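Local structure of C-domain type II peptide synthetase (Streptomyces globisporus, 4ZXW) at residues A[44-49]-A[156-161]; A[123-128]-A[402-407]; A[408-413]-A[424-429]. The protein is a condensation domain of a type II peptide synthetase, a two-lobed fold related to the CoA-dependent acyltransferase clan. All coordinates share one frame; numbering follows the deposited sequence.

Contact 1. Residues A[44-49]-A[156-161]; sequences PMYHIV and HHTAAD. With GLC (alpha-D-glucopyranose), chain C; 4T7 ((1R)-1-(naphthalen-2-yl)ethane-1,2-diol), chain E.
His-156 and Tyr-46 meet where strand 148-156 gives way to the HHxxxD signature of condensation domains, residues 156-161. The carbonyl oxygen of Tyr-46 lies over the middle of the His-156 imidazole. The edge of the Tyr-46 ring is turned toward the face of that imidazole, an offset edge-to-face pair with planes at 63° and Tyr-46 CD2 3.9 Å from His-156 CE1. The imidazole is gripped at both nitrogens: ND1 is hydrogen-bonded to Thr-158 OG1 at 2.9 Å, and NE2 pairs with Gly-43 O.

His-157 makes the one hydrogen bond between the two segments, its N donating almost straight (171°) to Tyr-46 O at 2.8 Å. Its CB lies over the face of the Tyr-46 ring, 3.7 Å from the centroid, a CH-pi contact. Because CG stands anti to the backbone N (chi1 -169°), the imidazole continues past the phenol, and the two rings, nearly parallel, barely overlap. Water 1 links Tyr-46 OH to His-157 O. Ile-48 CB covers a face of this imidazole with aliphatic bulk.

Thr-158 adds its methyl CG2 near Tyr-46 CD2. Ala-160 has little side chain, so Ile-48 CG2 can rest over its O and 4.4 Å from its CB; that O accepts from His-157 ND1 at 2.8 Å. Asp-161 meets Ile-48 CD1 through its backbone. As N-cap of helix 162-179 it accepts from Ala-164 N at OD1, which also pairs with Arg-298, while OD2 takes Phe-310 N.

ND1 of His-157 is thus tied inward in the ring plane, which fixes the ring's rotation and leaves NE2 to share a 2.9 Å hydrogen bond with 4T7 OAA.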
loop_
_atom_site.group_PDB
_atom_site.type_symbol
_atom_site.label_atom_id
_atom_site.label_comp_id
_atom_site.label_asym_id
_atom_site.label_seq_id
_atom_site.Cartn_x
_atom_site.Cartn_y
_atom_site.Cartn_z
ATOM N N PRO A 44 -7.893 -3.637 -14.458
ATOM C CA PRO A 44 -8.887 -3.993 -13.427
ATOM C C PRO A 44 -8.333 -4.770 -12.249
ATOM O O PRO A 44 -9.081 -4.991 -11.312
ATOM C CB PRO A 44 -9.894 -4.859 -14.182
ATOM C CG PRO A 44 -9.128 -5.432 -15.356
ATOM C CD PRO A 44 -7.917 -4.553 -15.614
ATOM N N MET A 45 -7.072 -5.184 -12.286
ATOM C CA MET A 45 -6.490 -5.863 -11.123
ATOM C C MET A 45 -5.712 -4.932 -10.201
ATOM O O MET A 45 -5.218 -5.374 -9.162
ATOM C CB MET A 45 -5.594 -7.019 -11.571
ATOM C CG MET A 45 -6.389 -8.132 -12.289
ATOM S SD MET A 45 -7.686 -8.846 -11.261
ATOM C CE MET A 45 -6.673 -9.674 -10.017
ATOM N N TYR A 46 -5.641 -3.644 -10.537
ATOM C CA TYR A 46 -4.876 -2.718 -9.699
ATOM C C TYR A 46 -5.843 -2.156 -8.647
ATOM O O TYR A 46 -6.383 -1.049 -8.766
ATOM C CB TYR A 46 -4.213 -1.605 -10.534
ATOM C CG TYR A 46 -3.335 -0.685 -9.728
ATOM C CD1 TYR A 46 -2.125 -1.138 -9.202
ATOM C CD2 TYR A 46 -3.691 0.633 -9.489
ATOM C CE1 TYR A 46 -1.318 -0.324 -8.453
ATOM C CE2 TYR A 46 -2.824 1.487 -8.721
ATOM C CZ TYR A 46 -1.651 0.988 -8.214
ATOM O OH TYR A 46 -0.783 1.777 -7.429
ATOM N N HIS A 47 -6.085 -2.949 -7.626
ATOM C CA HIS A 47 -7.039 -2.554 -6.589
ATOM C C HIS A 47 -6.433 -2.789 -5.212
ATOM O O HIS A 47 -5.352 -3.374 -5.083
ATOM C CB HIS A 47 -8.379 -3.311 -6.732
ATOM C CG HIS A 47 -8.235 -4.769 -7.082
ATOM N ND1 HIS A 47 -7.400 -5.626 -6.398
ATOM C CD2 HIS A 47 -8.827 -5.520 -8.046
ATOM C CE1 HIS A 47 -7.480 -6.837 -6.922
ATOM N NE2 HIS A 47 -8.337 -6.798 -7.925
ATOM N N ILE A 48 -7.143 -2.313 -4.192
ATOM C CA ILE A 48 -6.708 -2.426 -2.810
ATOM C C ILE A 48 -7.939 -2.928 -2.047
ATOM O O ILE A 48 -9.062 -2.516 -2.357
ATOM C CB ILE A 48 -6.168 -1.087 -2.291
ATOM C CG1 ILE A 48 -5.741 -1.199 -0.827
ATOM C CG2 ILE A 48 -7.226 0.011 -2.450
ATOM C CD1 ILE A 48 -4.985 0.020 -0.316
ATOM N N VAL A 49 -7.734 -3.861 -1.107
ATOM C CA VAL A 49 -8.805 -4.360 -0.244
ATOM C C VAL A 49 -8.607 -3.963 1.227
ATOM O O VAL A 49 -7.495 -3.734 1.684
ATOM C CB VAL A 49 -8.938 -5.898 -0.336
ATOM C CG1 VAL A 49 -9.147 -6.307 -1.753
ATOM C CG2 VAL A 49 -7.690 -6.571 0.192
ATOM N N HIS A 156 -10.544 0.605 -6.623
ATOM C CA HIS A 156 -9.428 0.724 -7.570
ATOM C C HIS A 156 -8.335 1.536 -6.898
ATOM O O HIS A 156 -8.592 2.548 -6.224
ATOM C CB HIS A 156 -9.826 1.355 -8.904
ATOM C CG HIS A 156 -8.904 0.978 -10.024
ATOM N ND1 HIS A 156 -7.769 1.695 -10.333
ATOM C CD2 HIS A 156 -8.916 -0.084 -10.865
ATOM C CE1 HIS A 156 -7.124 1.094 -11.313
ATOM N NE2 HIS A 156 -7.804 0.013 -11.659
ATOM N N HIS A 157 -7.105 1.084 -7.059
ATOM C CA HIS A 157 -6.012 1.637 -6.252
ATOM C C HIS A 157 -5.577 3.009 -6.821
ATOM O O HIS A 157 -4.786 3.707 -6.207
ATOM C CB HIS A 157 -4.877 0.601 -6.188
ATOM C CG HIS A 157 -3.789 0.900 -5.206
ATOM N ND1 HIS A 157 -3.921 1.813 -4.175
ATOM C CD2 HIS A 157 -2.551 0.369 -5.078
ATOM C CE1 HIS A 157 -2.803 1.844 -3.474
ATOM N NE2 HIS A 157 -1.954 0.973 -3.999
ATOM N N THR A 158 -6.102 3.394 -7.988
ATOM C CA THR A 158 -5.961 4.785 -8.474
ATOM C C THR A 158 -6.873 5.754 -7.695
ATOM O O THR A 158 -6.629 6.978 -7.687
ATOM C CB THR A 158 -6.284 4.925 -10.000
ATOM O OG1 THR A 158 -7.665 4.580 -10.263
ATOM C CG2 THR A 158 -5.359 4.056 -10.811
ATOM N N ALA A 159 -7.918 5.205 -7.065
ATOM C CA ALA A 159 -8.931 5.983 -6.343
ATOM C C ALA A 159 -8.697 6.033 -4.833
ATOM O O ALA A 159 -9.178 6.954 -4.162
ATOM C CB ALA A 159 -10.325 5.414 -6.585
ATOM N N ALA A 160 -7.980 5.045 -4.304
ATOM C CA ALA A 160 -7.838 4.892 -2.861
ATOM C C ALA A 160 -6.513 4.269 -2.470
ATOM O O ALA A 160 -6.083 3.295 -3.096
ATOM C CB ALA A 160 -8.992 4.038 -2.318
ATOM N N ASP A 161 -5.867 4.842 -1.440
ATOM C CA ASP A 161 -4.754 4.196 -0.751
ATOM C C ASP A 161 -5.255 3.614 0.593
ATOM O O ASP A 161 -6.451 3.638 0.880
ATOM C CB ASP A 161 -3.569 5.180 -0.533
ATOM C CG ASP A 161 -3.968 6.458 0.221
ATOM O OD1 ASP A 161 -4.902 6.418 1.056
ATOM O OD2 ASP A 161 -3.332 7.518 -0.013
HETATM C C1 GLC C . -2.949 -4.425 2.341
HETATM C C2 GLC C . -4.075 -4.293 1.322
HETATM C C3 GLC C . -3.769 -4.985 -0.000
HETATM C C4 GLC C . -2.425 -4.497 -0.507
HETATM C C5 GLC C . -1.343 -4.681 0.569
HETATM C C6 GLC C . -0.008 -4.136 0.040
HETATM O O2 GLC C . -5.254 -4.881 1.851
HETATM O O3 GLC C . -4.793 -4.608 -0.931
HETATM O O4 GLC C . -2.083 -5.223 -1.696
HETATM O O5 GLC C . -1.703 -4.016 1.796
HETATM O O6 GLC C . -0.120 -2.713 -0.065
HETATM C CAI 4T7 E . 3.873 -0.813 -6.269
HETATM C CAM 4T7 E . 4.938 -0.699 -7.174
HETATM C CAG 4T7 E . 6.046 -1.535 -7.059
HETATM C CAD 4T7 E . 7.100 -1.451 -7.979
HETATM C CAC 4T7 E . 7.048 -0.531 -9.028
HETATM C CAF 4T7 E . 5.934 0.304 -9.148
HETATM C CAL 4T7 E . 4.871 0.204 -8.231
HETATM C CAH 4T7 E . 3.749 1.030 -8.340
HETATM C CAE 4T7 E . 2.717 0.927 -7.410
HETATM C CAK 4T7 E . 2.738 0.001 -6.366
HETATM C CAN 4T7 E . 1.625 -0.068 -5.425
HETATM O OAB 4T7 E . 1.226 -1.410 -5.046
HETATM C CAJ 4T7 E . 1.904 0.701 -4.120
HETATM O OAA 4T7 E . 0.782 0.616 -3.220
HETATM O O HOH W 1 -1.931 3.750 -6.211
#

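Contact 2. Residues A[123-128]-A[402-407]; sequences EVESTG and EGSDIP. With 4T7 ((1R)-1-(naphthalen-2-yl)ethane-1,2-diol), chain E.
Glu-125 and Ser-404 join the C-terminal end of helix 110-126 to the irregular loop that leads from strand 388-392 to strand 410-416, within the condensation-domain fold. The contact is small, and one buried carboxylate does most of the work. The far end of the loop lies against the naphthyl group of 4T7, with Ile-406 CG2 3.6 Å from 4T7 CAG and Pro-407 CG 3.7 Å from 4T7 CAH; both are apolar residues suited to a flat aromatic neighbour.

At Glu-125 the side chain leaves the helix with CG anti to the backbone N (chi1 -174°) and stays extended, long enough to carry its carboxylate across to the loop. OE2 receives Ser-404 N at 3.0 Å along a nearly linear bond (176°), on the anti lone pair, directed away from OE1. The other oxygen forms salt bridges with Arg-246 and Arg-396, so the buried group probably remains ionised. The loop backbone must come close for this, with Gly-403 CA 3.6 Å from Glu-125 OE2; a CB at this position would collide with that oxygen, which explains the glycine. Ser-404 OG packs tightly against the Glu-125 chain, 3.1 Å from Glu-125 CG, and is hydrogen-bonded to His-47 ND1; a small hydroxyl side chain suits this narrow place between the acid and the imidazole.

Ser-126 follows on the solvent-exposed side. Its OG, folded back between the backbone N and the carbonyl carbon (chi1 75°), donates to Glu-123 O at 2.7 Å, a bond within the helical segment itself. With the hydroxyl engaged there, the serine meets the loop through carbon, its CB lying 3.6 Å from Glu-402 O.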
loop_
_atom_site.group_PDB
_atom_site.type_symbol
_atom_site.label_atom_id
_atom_site.label_comp_id
_atom_site.label_asym_id
_atom_site.label_seq_id
_atom_site.Cartn_x
_atom_site.Cartn_y
_atom_site.Cartn_z
ATOM N N GLU A 123 -10.559 -14.322 -2.529
ATOM C CA GLU A 123 -11.405 -14.484 -3.700
ATOM C C GLU A 123 -11.733 -13.097 -4.240
ATOM O O GLU A 123 -11.622 -12.837 -5.430
ATOM C CB GLU A 123 -12.687 -15.249 -3.387
ATOM C CG GLU A 123 -13.392 -15.684 -4.662
ATOM C CD GLU A 123 -14.891 -15.815 -4.527
ATOM O OE1 GLU A 123 -15.339 -16.503 -3.586
ATOM O OE2 GLU A 123 -15.619 -15.238 -5.376
ATOM N N VAL A 124 -12.102 -12.191 -3.354
ATOM C CA VAL A 124 -12.414 -10.848 -3.795
ATOM C C VAL A 124 -11.190 -10.218 -4.479
ATOM O O VAL A 124 -11.328 -9.647 -5.559
ATOM C CB VAL A 124 -12.934 -10.010 -2.612
ATOM C CG1 VAL A 124 -13.087 -8.559 -2.998
ATOM C CG2 VAL A 124 -14.286 -10.582 -2.139
ATOM N N GLU A 125 -9.996 -10.347 -3.895
ATOM C CA GLU A 125 -8.817 -9.713 -4.475
ATOM C C GLU A 125 -8.462 -10.373 -5.812
ATOM O O GLU A 125 -7.768 -9.791 -6.630
ATOM C CB GLU A 125 -7.601 -9.783 -3.513
ATOM C CG GLU A 125 -6.364 -9.019 -3.956
ATOM C CD GLU A 125 -5.170 -9.117 -2.959
ATOM O OE1 GLU A 125 -5.415 -9.064 -1.713
ATOM O OE2 GLU A 125 -3.995 -9.242 -3.448
ATOM N N SER A 126 -8.938 -11.591 -6.047
ATOM C CA SER A 126 -8.607 -12.253 -7.300
ATOM C C SER A 126 -9.557 -11.781 -8.445
ATOM O O SER A 126 -9.324 -12.069 -9.602
ATOM C CB SER A 126 -8.643 -13.783 -7.121
ATOM O OG SER A 126 -9.983 -14.245 -7.062
ATOM N N THR A 127 -10.586 -11.006 -8.126
ATOM C CA THR A 127 -11.529 -10.576 -9.151
ATOM C C THR A 127 -11.153 -9.179 -9.623
ATOM O O THR A 127 -10.550 -8.445 -8.887
ATOM C CB THR A 127 -13.027 -10.573 -8.634
ATOM O OG1 THR A 127 -13.237 -9.505 -7.694
ATOM C CG2 THR A 127 -13.394 -11.876 -7.949
ATOM N N GLY A 128 -11.530 -8.819 -10.850
ATOM C CA GLY A 128 -11.286 -7.498 -11.393
ATOM C C GLY A 128 -12.269 -6.384 -11.038
ATOM O O GLY A 128 -13.423 -6.622 -10.738
ATOM N N GLU A 402 -2.741 -15.097 -7.513
ATOM C CA GLU A 402 -3.044 -14.087 -8.505
ATOM C C GLU A 402 -3.963 -13.032 -7.933
ATOM O O GLU A 402 -5.181 -13.131 -8.022
ATOM C CB GLU A 402 -3.659 -14.719 -9.759
ATOM C CG GLU A 402 -3.595 -13.802 -10.961
ATOM C CD GLU A 402 -3.471 -14.564 -12.277
ATOM O OE1 GLU A 402 -2.341 -14.979 -12.629
ATOM O OE2 GLU A 402 -4.500 -14.754 -12.959
ATOM N N GLY A 403 -3.346 -12.002 -7.365
ATOM C CA GLY A 403 -4.070 -10.996 -6.619
ATOM C C GLY A 403 -3.921 -9.621 -7.222
ATOM O O GLY A 403 -3.807 -9.478 -8.444
ATOM N N SER A 404 -3.906 -8.609 -6.363
ATOM C CA SER A 404 -3.797 -7.228 -6.823
ATOM C C SER A 404 -2.535 -7.040 -7.611
ATOM O O SER A 404 -1.487 -7.590 -7.272
ATOM C CB SER A 404 -3.791 -6.252 -5.673
ATOM O OG SER A 404 -4.951 -6.388 -4.901
ATOM N N ASP A 405 -2.659 -6.266 -8.675
ATOM C CA ASP A 405 -1.559 -6.027 -9.574
ATOM C C ASP A 405 -0.434 -5.194 -8.945
ATOM O O ASP A 405 -0.695 -4.198 -8.299
ATOM C CB ASP A 405 -2.075 -5.314 -10.805
ATOM C CG ASP A 405 -1.008 -5.148 -11.865
ATOM O OD1 ASP A 405 -0.847 -6.074 -12.702
ATOM O OD2 ASP A 405 -0.339 -4.089 -11.864
ATOM N N ILE A 406 0.810 -5.615 -9.151
ATOM C CA ILE A 406 1.968 -4.720 -8.986
ATOM C C ILE A 406 2.429 -4.305 -10.382
ATOM O O ILE A 406 2.858 -5.155 -11.180
ATOM C CB ILE A 406 3.105 -5.372 -8.183
ATOM C CG1 ILE A 406 2.746 -5.420 -6.702
ATOM C CG2 ILE A 406 4.395 -4.530 -8.295
ATOM C CD1 ILE A 406 3.570 -6.457 -5.938
ATOM N N PRO A 407 2.323 -3.008 -10.700
ATOM C CA PRO A 407 2.579 -2.592 -12.078
ATOM C C PRO A 407 3.840 -3.198 -12.714
ATOM O O PRO A 407 3.768 -3.683 -13.837
ATOM C CB PRO A 407 2.691 -1.066 -11.949
ATOM C CG PRO A 407 1.725 -0.743 -10.897
ATOM C CD PRO A 407 1.814 -1.882 -9.896
HETATM C CAI 4T7 E . 3.873 -0.813 -6.269
HETATM C CAM 4T7 E . 4.938 -0.699 -7.174
HETATM C CAG 4T7 E . 6.046 -1.535 -7.059
HETATM C CAD 4T7 E . 7.100 -1.451 -7.979
HETATM C CAC 4T7 E . 7.048 -0.531 -9.028
HETATM C CAF 4T7 E . 5.934 0.304 -9.148
HETATM C CAL 4T7 E . 4.871 0.204 -8.231
HETATM C CAH 4T7 E . 3.749 1.030 -8.340
HETATM C CAE 4T7 E . 2.717 0.927 -7.410
HETATM C CAK 4T7 E . 2.738 0.001 -6.366
HETATM C CAN 4T7 E . 1.625 -0.068 -5.425
HETATM O OAB 4T7 E . 1.226 -1.410 -5.046
HETATM C CAJ 4T7 E . 1.904 0.701 -4.120
HETATM O OAA 4T7 E . 0.782 0.616 -3.220
#

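Contact 3. Residues A[408-413]-A[424-429]; sequences DGVLWS and GSLGYN. With FRU (beta-D-fructofuranose), chain B; 4T7 ((1R)-1-(naphthalen-2-yl)ethane-1,2-diol), chain E; GLC (alpha-D-glucopyranose), chain C.
Leu-426 and Trp-412 face each other in an antiparallel beta hairpin, strands 410-416 and 422-429, within the five-stranded sheet. Their pair is non-hydrogen-bonded and their side chains run side by side. The methyl CD1 of Leu-426 is the bump: 3.5 Å from the centroid of the five-membered ring of Trp-412 and only 15° off the normal, it sits in the corner formed by that indole face and CG1 of Val-410, 3.7 Å away. The second branch, CD2, lies along the six-membered ring, 4.0 Å from Trp-412 CH2. Met-438 of helix 435-454 packs on this side as well.

The other side is shaped by Leu-411 and small residues. Gly-427 adds no bulk beside Leu-411, whose backbone it matches with two hydrogen bonds, while Leu-411 CD2 reaches toward 4T7. Short Ser-413 and Ser-425 make way for the fructofuranose: Ser-413 OG donates to FRU O6 at 2.6 Å, and Ser-425 OG is hydrogen-bonded to FRU O4 at 2.8 Å. At Gly-409 a CB would clash with 4T7 and, at these backbone angles, jam against Asp-408 O. Asn-429 OD1, bonded also to Gln-367, accepts a weak bond of 3.3 Å from Gly-409 N.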
loop_
_atom_site.group_PDB
_atom_site.type_symbol
_atom_site.label_atom_id
_atom_site.label_comp_id
_atom_site.label_asym_id
_atom_site.label_seq_id
_atom_site.Cartn_x
_atom_site.Cartn_y
_atom_site.Cartn_z
ATOM N N ASP A 408 4.966 -3.198 -12.027
ATOM C CA ASP A 408 6.195 -3.677 -12.662
ATOM C C ASP A 408 7.324 -3.674 -11.637
ATOM O O ASP A 408 8.175 -2.773 -11.624
ATOM C CB ASP A 408 6.543 -2.794 -13.883
ATOM C CG ASP A 408 7.483 -3.481 -14.888
ATOM O OD1 ASP A 408 8.424 -4.199 -14.467
ATOM O OD2 ASP A 408 7.259 -3.285 -16.115
ATOM N N GLY A 409 7.326 -4.696 -10.784
ATOM C CA GLY A 409 8.312 -4.797 -9.739
ATOM C C GLY A 409 7.983 -5.763 -8.624
ATOM O O GLY A 409 7.163 -6.678 -8.771
ATOM N N VAL A 410 8.652 -5.538 -7.500
ATOM C CA VAL A 410 8.537 -6.357 -6.322
ATOM C C VAL A 410 8.173 -5.440 -5.183
ATOM O O VAL A 410 8.812 -4.401 -4.992
ATOM C CB VAL A 410 9.841 -7.105 -6.065
ATOM C CG1 VAL A 410 9.798 -7.858 -4.761
ATOM C CG2 VAL A 410 10.113 -8.063 -7.193
ATOM N N LEU A 411 7.140 -5.800 -4.434
ATOM C CA LEU A 411 6.752 -5.000 -3.281
ATOM C C LEU A 411 6.836 -5.769 -1.967
ATOM O O LEU A 411 6.220 -6.825 -1.791
ATOM C CB LEU A 411 5.345 -4.469 -3.456
ATOM C CG LEU A 411 4.832 -3.549 -2.324
ATOM C CD1 LEU A 411 5.578 -2.287 -2.331
ATOM C CD2 LEU A 411 3.356 -3.213 -2.534
ATOM N N TRP A 412 7.618 -5.218 -1.045
ATOM C CA TRP A 412 7.566 -5.593 0.367
ATOM C C TRP A 412 6.662 -4.601 1.044
ATOM O O TRP A 412 6.817 -3.407 0.874
ATOM C CB TRP A 412 8.935 -5.542 1.019
ATOM C CG TRP A 412 9.935 -6.452 0.425
ATOM C CD1 TRP A 412 10.649 -6.257 -0.724
ATOM C CD2 TRP A 412 10.382 -7.684 0.973
ATOM N NE1 TRP A 412 11.500 -7.307 -0.936
ATOM C CE2 TRP A 412 11.366 -8.196 0.100
ATOM C CE3 TRP A 412 10.051 -8.405 2.117
ATOM C CZ2 TRP A 412 12.015 -9.407 0.334
ATOM C CZ3 TRP A 412 10.698 -9.609 2.352
ATOM C CH2 TRP A 412 11.664 -10.100 1.455
ATOM N N SER A 413 5.707 -5.083 1.813
ATOM C CA SER A 413 4.812 -4.187 2.483
ATOM C C SER A 413 4.556 -4.734 3.883
ATOM O O SER A 413 4.163 -5.875 4.044
ATOM C CB SER A 413 3.520 -4.041 1.679
ATOM O OG SER A 413 2.532 -3.274 2.371
ATOM N N GLY A 424 2.888 -8.763 7.059
ATOM C CA GLY A 424 3.599 -8.412 5.855
ATOM C C GLY A 424 3.230 -9.195 4.619
ATOM O O GLY A 424 2.652 -10.280 4.693
ATOM N N SER A 425 3.599 -8.620 3.474
ATOM C CA SER A 425 3.462 -9.274 2.178
ATOM C C SER A 425 4.680 -9.030 1.328
ATOM O O SER A 425 5.225 -7.933 1.318
ATOM C CB SER A 425 2.262 -8.760 1.409
ATOM O OG SER A 425 1.081 -9.220 1.954
ATOM N N LEU A 426 5.083 -10.074 0.623
ATOM C CA LEU A 426 5.992 -9.951 -0.488
ATOM C C LEU A 426 5.221 -10.261 -1.779
ATOM O O LEU A 426 4.806 -11.407 -2.004
ATOM C CB LEU A 426 7.161 -10.909 -0.334
ATOM C CG LEU A 426 8.189 -10.952 -1.451
ATOM C CD1 LEU A 426 8.838 -9.611 -1.656
ATOM C CD2 LEU A 426 9.235 -11.970 -1.127
ATOM N N GLY A 427 5.030 -9.234 -2.604
ATOM C CA GLY A 427 4.319 -9.365 -3.855
ATOM C C GLY A 427 5.290 -9.253 -5.008
ATOM O O GLY A 427 6.265 -8.491 -4.958
ATOM N N TYR A 428 5.025 -10.033 -6.040
ATOM C CA TYR A 428 5.868 -10.079 -7.213
ATOM C C TYR A 428 5.057 -10.558 -8.418
ATOM O O TYR A 428 3.939 -11.124 -8.285
ATOM C CB TYR A 428 7.046 -11.006 -6.970
ATOM C CG TYR A 428 6.562 -12.358 -6.524
ATOM C CD1 TYR A 428 6.275 -12.604 -5.197
ATOM C CD2 TYR A 428 6.366 -13.378 -7.423
ATOM C CE1 TYR A 428 5.796 -13.853 -4.773
ATOM C CE2 TYR A 428 5.909 -14.633 -7.009
ATOM C CZ TYR A 428 5.628 -14.856 -5.675
ATOM O OH TYR A 428 5.166 -16.082 -5.233
ATOM N N ASN A 429 5.633 -10.287 -9.585
ATOM C CA ASN A 429 5.064 -10.637 -10.871
ATOM C C ASN A 429 5.452 -12.055 -11.224
ATOM O O ASN A 429 6.639 -12.401 -11.310
ATOM C CB ASN A 429 5.543 -9.694 -11.981
ATOM C CG ASN A 429 5.183 -8.238 -11.742
ATOM O OD1 ASN A 429 5.905 -7.348 -12.193
ATOM N ND2 ASN A 429 4.079 -7.981 -11.046
HETATM C C1 FRU B . -4.147 -6.281 4.671
HETATM C C2 FRU B . -2.775 -6.211 3.993
HETATM C C3 FRU B . -2.063 -7.548 3.831
HETATM C C4 FRU B . -0.536 -7.342 3.994
HETATM C C5 FRU B . -0.548 -6.128 4.917
HETATM C C6 FRU B . 0.627 -5.216 4.565
HETATM O O1 FRU B . -5.189 -6.658 3.780
HETATM O O2 FRU B . -2.868 -5.797 2.634
HETATM O O3 FRU B . -2.677 -8.587 3.052
HETATM O O4 FRU B . 0.224 -8.439 4.499
HETATM O O5 FRU B . -1.816 -5.436 4.740
HETATM O O6 FRU B . 0.516 -4.774 3.188
HETATM C CAI 4T7 E . 3.873 -0.813 -6.269
HETATM C CAM 4T7 E . 4.938 -0.699 -7.174
HETATM C CAG 4T7 E . 6.046 -1.535 -7.059
HETATM C CAD 4T7 E . 7.100 -1.451 -7.979
HETATM C CAC 4T7 E . 7.048 -0.531 -9.028
HETATM C CAF 4T7 E . 5.934 0.304 -9.148
HETATM C CAL 4T7 E . 4.871 0.204 -8.231
HETATM C CAH 4T7 E . 3.749 1.030 -8.340
HETATM C CAE 4T7 E . 2.717 0.927 -7.410
HETATM C CAK 4T7 E . 2.738 0.001 -6.366
HETATM C CAN 4T7 E . 1.625 -0.068 -5.425
HETATM O OAB 4T7 E . 1.226 -1.410 -5.046
HETATM C CAJ 4T7 E . 1.904 0.701 -4.120
HETATM O OAA 4T7 E . 0.782 0.616 -3.220
HETATM C C1 GLC C . -2.949 -4.425 2.341
HETATM C C2 GLC C . -4.075 -4.293 1.322
HETATM C C3 GLC C . -3.769 -4.985 -0.000
HETATM C C4 GLC C . -2.425 -4.497 -0.507
HETATM C C5 GLC C . -1.343 -4.681 0.569
HETATM C C6 GLC C . -0.008 -4.136 0.040
HETATM O O2 GLC C . -5.254 -4.881 1.851
HETATM O O3 GLC C . -4.793 -4.608 -0.931
HETATM O O4 GLC C . -2.083 -5.223 -1.696
HETATM O O5 GLC C . -1.703 -4.016 1.796
HETATM O O6 GLC C . -0.120 -2.713 -0.065
HETATM O O HOH W 2 7.968 -8.747 -9.787
#

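In the fold
From the N terminus, the start of strand 47-55 waits more than a hundred residues until contact 1 closes its loop at 156-161, tying two neighbouring strands of the six-stranded sheet. Segment 123-128 leaves from within that loop and finds its partner only at 402-407, so contacts 1 and 2 cross. They also touch, through a probable hydrogen bond from Asp-405 N to Met-45 O. The chain then runs directly from contact 2 into contact 3, a short hairpin loop in the five-stranded sheet, and Ile-406 packs on it. Loop 402-407 thus spans the two sheets, and all three contacts touch 4T7 between them.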